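Local coordinates for protein O-methyltransferase family 2 (Planctopirus limnophila, PDB 5I2H) that probably transfers methyl groups from S-adenosyl-L-methionine to hydroxyl oxygens of small molecules, working as a dimer, and binds the flavone apigenin, at residues A5-L10 and E240-R245; L298-L303 and I350-H355. All coordinates share one frame; numbering follows the deposited sequence. Where two conformers were deposited one is given.

Contact 1. Residues A5-L10 and E240-R245; sequences AVKDAL and EQTGVR
The side-chain amide of Gln241 meets Lys7 at its oxygen corner, where OE1 lies 3.5 Å from Lys7 CD; at its other corner, NE2 is hydrogen-bonded to Glu237 OE2. The two side chains run side by side, pointing the same way. Lys7 is extended as far as CE, with CG anti to the backbone N (chi1 -177°), and bends only at its last torsion, its ammonium end forming a cation-pi contact with Trp170. The direct polar link between the backbones is one nearly straight hydrogen bond: Lys7 N donates to Gln241 O over 2.8 Å, from 33° off the carbonyl plane. Beside this bond, a water donates to both Ala5 O and Glu240 O. On the next peptide group Val6 CG1 rests 3.4 Å from Thr242 O, while Thr242 CG2 touches Lys7 CB at 4.1 Å. Gln216 NE2 donates to both Lys7 O and Thr242 O, and so ties the two backbones to helix 209-217. Gly243, with positive phi, ends the helix in a Schellman motif, its N hydrogen-bonded back to Glu240 O. The N-terminal arm thus packs against the C-terminal end of helix 229-241, in the Rossmann-like methyltransferase domain.

Contact 2. Residues L298-L303 and I350-H355; sequences LIHDVL and IPTSAH
His300 and Thr352 join two strand ends of the Rossmann-like methyltransferase sheet. Strands 296-301 and 345-351 are not neighbours there, because strand 357-362 runs between them, and the contact therefore rests on side chains and on the loops that follow. The direct polar link is a hydrogen bond of 2.8 Å between His300 NE2 and Thr352 OG1, close to straight at 165°; either atom could be the donor. The hydroxyl lies at the ring's edge, in its plane. A chi1 of -177° turns the imidazole away from the backbone N and across to the threonine, while ND1 is hydrogen-bonded to Ser269 OG. Both ring nitrogens are thereby engaged, which should fix the ring's rotation. Phe176 meets the same ring edge-to-face. Within residues 298-303, Asp301 OD1 accepts from Val302 N and is also hydrogen-bonded to ND1 of His273, a residue of the apigenin pocket; the Asp301 side chain itself lies about 6 Å from the bound apigenin.

Nonpolar contact gathers at Val302, whose CG1 lies 4.0 Å from His355 CB; Ile314 of helix 312-324 touches both side chains.

A weaker polar contact runs from the CA-H of Val302 to His355 O, 3.6 Å from CA. Water completes the join: one molecule accepts from Leu303 N at 2.9 Å and donates to His355 O at 2.6 Å.

How the contacts relate
Contact 1 is a surface contact, its centre about 26 Å from the centre of the chain, where an irregular N-terminal arm meets a helix end; contact 2 is partly buried, its centre about 9 Å from that of the chain, and joins the ends of two sheet strands. They share no element of their own, yet helix 154-179 touches side chains of both. Chemistry follows place: in contact 1 backbone groups carry the direct polar link, whereas in contact 2 a side-chain pair does, and in each a water bridges a further pair of backbone atoms. Their centres lie about 23 Å apart and their nearest atoms about 11 Å, so the two do not touch, and contact 2 lies next to the apigenin pocket.

Contact 1. Residues A5-L10 and E240-R245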
loop_
_atom_site.group_PDB
_atom_site.type_symbol
_atom_site.label_atom_id
_atom_site.label_comp_id
_atom_site.label_asym_id
_atom_site.label_seq_id
_atom_site.Cartn_x
_atom_site.Cartn_y
_atom_site.Cartn_z
ATOM N N ALA A 5 -31.096 -10.136 26.113
ATOM C CA ALA A 5 -29.740 -10.313 25.590
ATOM C C ALA A 5 -28.990 -8.988 25.616
ATOM O O ALA A 5 -29.559 -7.929 25.306
ATOM C CB ALA A 5 -29.760 -10.855 24.159
ATOM N N VAL A 6 -27.711 -9.038 25.995
ATOM C CA VAL A 6 -26.915 -7.821 26.093
ATOM C C VAL A 6 -25.620 -8.018 25.306
ATOM O O VAL A 6 -24.828 -8.918 25.610
ATOM C CB VAL A 6 -26.627 -7.412 27.551
ATOM C CG1 VAL A 6 -25.692 -6.193 27.593
ATOM C CG2 VAL A 6 -27.909 -7.023 28.268
ATOM N N LYS A 7 -25.418 -7.180 24.289
ATOM C CA LYS A 7 -24.180 -7.168 23.518
ATOM C C LYS A 7 -23.035 -6.678 24.392
ATOM O O LYS A 7 -23.122 -5.598 24.992
ATOM C CB LYS A 7 -24.351 -6.269 22.293
ATOM C CG LYS A 7 -23.144 -6.227 21.380
ATOM C CD LYS A 7 -23.429 -5.408 20.108
ATOM C CE LYS A 7 -22.170 -5.376 19.235
ATOM N NZ LYS A 7 -21.841 -6.769 18.788
ATOM N N ASP A 8 -21.957 -7.463 24.446
ATOM C CA ASP A 8 -20.803 -7.181 25.304
ATOM C C ASP A 8 -19.863 -6.201 24.609
ATOM O O ASP A 8 -19.225 -6.561 23.617
ATOM C CB ASP A 8 -20.094 -8.495 25.613
ATOM C CG ASP A 8 -18.956 -8.352 26.627
ATOM O OD1 ASP A 8 -18.522 -7.228 26.971
ATOM O OD2 ASP A 8 -18.499 -9.418 27.105
ATOM N N ALA A 9 -19.758 -4.966 25.116
ATOM C CA ALA A 9 -18.870 -3.971 24.520
ATOM C C ALA A 9 -17.522 -3.891 25.231
ATOM O O ALA A 9 -16.690 -3.035 24.872
ATOM C CB ALA A 9 -19.532 -2.575 24.515
ATOM N N LEU A 10 -17.278 -4.766 26.220
ATOM C CA LEU A 10 -16.037 -4.729 26.991
ATOM C C LEU A 10 -15.064 -5.839 26.645
ATOM O O LEU A 10 -13.863 -5.700 26.930
ATOM C CB LEU A 10 -16.330 -4.796 28.496
ATOM C CG LEU A 10 -17.098 -3.573 29.021
ATOM C CD1 LEU A 10 -17.448 -3.764 30.488
ATOM C CD2 LEU A 10 -16.321 -2.256 28.812
ATOM N N GLU A 240 -29.775 0.047 22.574
ATOM C CA GLU A 240 -30.652 -1.054 22.976
ATOM C C GLU A 240 -29.897 -2.375 23.011
ATOM O O GLU A 240 -30.052 -3.168 23.956
ATOM C CB GLU A 240 -31.866 -1.166 22.041
ATOM C CG GLU A 240 -32.748 0.066 21.977
ATOM C CD GLU A 240 -33.680 0.240 23.152
ATOM O OE1 GLU A 240 -33.661 -0.599 24.099
ATOM O OE2 GLU A 240 -34.477 1.217 23.102
ATOM N N GLN A 241 -29.071 -2.633 22.000
ATOM C CA GLN A 241 -28.344 -3.889 21.965
ATOM C C GLN A 241 -27.417 -4.031 23.159
ATOM O O GLN A 241 -27.298 -5.124 23.722
ATOM C CB GLN A 241 -27.543 -3.998 20.679
ATOM C CG GLN A 241 -28.387 -4.135 19.430
ATOM C CD GLN A 241 -27.514 -4.278 18.209
ATOM O OE1 GLN A 241 -26.359 -4.706 18.316
ATOM N NE2 GLN A 241 -28.049 -3.924 17.042
ATOM N N THR A 242 -26.737 -2.942 23.549
ATOM C CA THR A 242 -25.740 -3.009 24.610
ATOM C C THR A 242 -26.363 -2.809 25.986
ATOM O O THR A 242 -25.637 -2.851 26.985
ATOM C CB THR A 242 -24.619 -1.969 24.390
ATOM O OG1 THR A 242 -25.198 -0.660 24.279
ATOM C CG2 THR A 242 -23.810 -2.294 23.110
ATOM N N GLY A 243 -27.684 -2.606 26.064
ATOM C CA GLY A 243 -28.368 -2.529 27.342
ATOM C C GLY A 243 -28.087 -1.289 28.166
ATOM O O GLY A 243 -28.297 -1.314 29.378
ATOM N N VAL A 244 -27.630 -0.199 27.546
ATOM C CA VAL A 244 -27.339 1.034 28.269
ATOM C C VAL A 244 -28.322 2.141 27.900
ATOM O O VAL A 244 -28.143 3.301 28.313
ATOM C CB VAL A 244 -25.885 1.489 28.056
ATOM C CG1 VAL A 244 -24.905 0.402 28.566
ATOM C CG2 VAL A 244 -25.663 1.829 26.589
ATOM N N ARG A 245 -29.383 1.796 27.171
ATOM C CA ARG A 245 -30.336 2.788 26.672
ATOM C C ARG A 245 -30.887 3.700 27.773
ATOM O O ARG A 245 -31.082 4.908 27.552
ATOM C CB ARG A 245 -31.467 2.034 25.974
ATOM C CG ARG A 245 -32.741 2.764 25.706
ATOM C CD ARG A 245 -32.581 3.593 24.507
ATOM N NE ARG A 245 -32.061 4.888 24.874
ATOM C CZ ARG A 245 -32.110 5.934 24.073
ATOM N NH1 ARG A 245 -31.623 7.124 24.479
ATOM N NH2 ARG A 245 -32.635 5.762 22.866
HETATM O O HOH W 1 -30.222 -5.345 25.738
#

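Contact 2. Residues L298-L303 and I350-H355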
loop_
_atom_site.group_PDB
_atom_site.type_symbol
_atom_site.label_atom_id
_atom_site.label_comp_id
_atom_site.label_asym_id
_atom_site.label_seq_id
_atom_site.Cartn_x
_atom_site.Cartn_y
_atom_site.Cartn_z
ATOM N N LEU A 298 -11.355 14.505 26.662
ATOM C CA LEU A 298 -10.795 13.243 26.171
ATOM C C LEU A 298 -10.668 13.354 24.663
ATOM O O LEU A 298 -11.681 13.378 23.947
ATOM C CB LEU A 298 -11.694 12.067 26.544
ATOM C CG LEU A 298 -12.078 11.984 28.031
ATOM C CD1 LEU A 298 -13.153 10.891 28.224
ATOM C CD2 LEU A 298 -10.915 11.850 29.010
ATOM N N ILE A 299 -9.436 13.418 24.166
ATOM C CA ILE A 299 -9.204 13.415 22.721
ATOM C C ILE A 299 -8.725 12.020 22.363
ATOM O O ILE A 299 -7.735 11.540 22.931
ATOM C CB ILE A 299 -8.173 14.487 22.309
ATOM C CG1 ILE A 299 -8.758 15.889 22.531
ATOM C CG2 ILE A 299 -7.755 14.304 20.859
ATOM C CD1 ILE A 299 -7.699 16.992 22.424
ATOM N N HIS A 300 -9.430 11.355 21.441
ATOM C CA HIS A 300 -9.063 10.004 21.025
ATOM C C HIS A 300 -8.761 10.055 19.538
ATOM O O HIS A 300 -9.650 10.341 18.739
ATOM C CB HIS A 300 -10.181 9.009 21.343
ATOM C CG HIS A 300 -9.850 7.586 21.012
ATOM N ND1 HIS A 300 -10.673 6.810 20.225
ATOM C CD2 HIS A 300 -8.796 6.794 21.356
ATOM C CE1 HIS A 300 -10.143 5.600 20.095
ATOM N NE2 HIS A 300 -9.010 5.565 20.770
ATOM N N ASP A 301 -7.501 9.840 19.162
ATOM C CA ASP A 301 -7.152 10.044 17.765
ATOM C C ASP A 301 -5.839 9.324 17.502
ATOM O O ASP A 301 -5.272 8.673 18.396
ATOM C CB ASP A 301 -7.086 11.555 17.436
ATOM C CG ASP A 301 -7.590 11.851 16.039
ATOM O OD1 ASP A 301 -6.945 11.365 15.085
ATOM O OD2 ASP A 301 -8.653 12.499 15.904
ATOM N N VAL A 302 -5.396 9.384 16.251
ATOM C CA VAL A 302 -4.089 8.834 15.915
ATOM C C VAL A 302 -3.053 9.938 16.114
ATOM O O VAL A 302 -3.410 11.118 16.273
ATOM C CB VAL A 302 -4.057 8.275 14.477
ATOM C CG1 VAL A 302 -5.001 7.077 14.365
ATOM C CG2 VAL A 302 -4.392 9.399 13.431
ATOM N N LEU A 303 -1.774 9.574 16.119
ATOM C CA LEU A 303 -0.706 10.549 16.341
ATOM C C LEU A 303 0.406 10.407 15.315
ATOM O O LEU A 303 0.985 9.323 15.172
ATOM C CB LEU A 303 -0.101 10.393 17.730
ATOM C CG LEU A 303 -1.063 10.651 18.886
ATOM C CD1 LEU A 303 -0.354 10.250 20.223
ATOM C CD2 LEU A 303 -1.557 12.096 18.908
ATOM N N ILE A 350 -2.483 7.708 26.441
ATOM C CA ILE A 350 -2.573 6.275 26.684
ATOM C C ILE A 350 -2.988 5.562 25.400
ATOM O O ILE A 350 -4.064 5.837 24.864
ATOM C CB ILE A 350 -3.572 5.926 27.801
ATOM C CG1 ILE A 350 -3.301 6.732 29.078
ATOM C CG2 ILE A 350 -3.566 4.422 28.029
ATOM C CD1 ILE A 350 -4.426 6.597 30.096
ATOM N N PRO A 351 -2.206 4.612 24.897
ATOM C CA PRO A 351 -2.596 3.915 23.662
ATOM C C PRO A 351 -3.867 3.093 23.850
ATOM O O PRO A 351 -4.098 2.502 24.911
ATOM C CB PRO A 351 -1.399 3.005 23.366
ATOM C CG PRO A 351 -0.273 3.531 24.226
ATOM C CD PRO A 351 -0.889 4.193 25.401
ATOM N N THR A 352 -4.690 3.062 22.793
ATOM C CA THR A 352 -5.860 2.188 22.753
ATOM C C THR A 352 -5.560 1.066 21.770
ATOM O O THR A 352 -4.804 0.138 22.107
ATOM C CB THR A 352 -7.132 2.998 22.460
ATOM O OG1 THR A 352 -7.009 3.655 21.195
ATOM C CG2 THR A 352 -7.362 4.081 23.590
ATOM N N SER A 353 -6.155 1.082 20.572
ATOM C CA SER A 353 -5.802 0.117 19.530
ATOM C C SER A 353 -6.033 0.774 18.176
ATOM O O SER A 353 -6.501 1.913 18.098
ATOM C CB SER A 353 -6.610 -1.182 19.633
ATOM O OG SER A 353 -6.158 -2.091 18.633
ATOM N N ALA A 354 -5.700 0.047 17.105
ATOM C CA ALA A 354 -5.796 0.569 15.740
ATOM C C ALA A 354 -5.112 1.931 15.630
ATOM O O ALA A 354 -5.616 2.861 14.997
ATOM C CB ALA A 354 -7.255 0.637 15.261
ATOM N N HIS A 355 -3.948 2.054 16.265
ATOM C CA HIS A 355 -3.141 3.273 16.313
ATOM C C HIS A 355 -3.777 4.407 17.116
ATOM O O HIS A 355 -3.266 5.537 17.080
ATOM C CB HIS A 355 -2.781 3.744 14.893
ATOM C CG HIS A 355 -2.010 2.721 14.115
ATOM N ND1 HIS A 355 -0.872 2.118 14.611
ATOM C CD2 HIS A 355 -2.231 2.166 12.900
ATOM C CE1 HIS A 355 -0.412 1.255 13.721
ATOM N NE2 HIS A 355 -1.219 1.263 12.677
HETATM O O HOH W 2 -1.116 6.716 16.154
#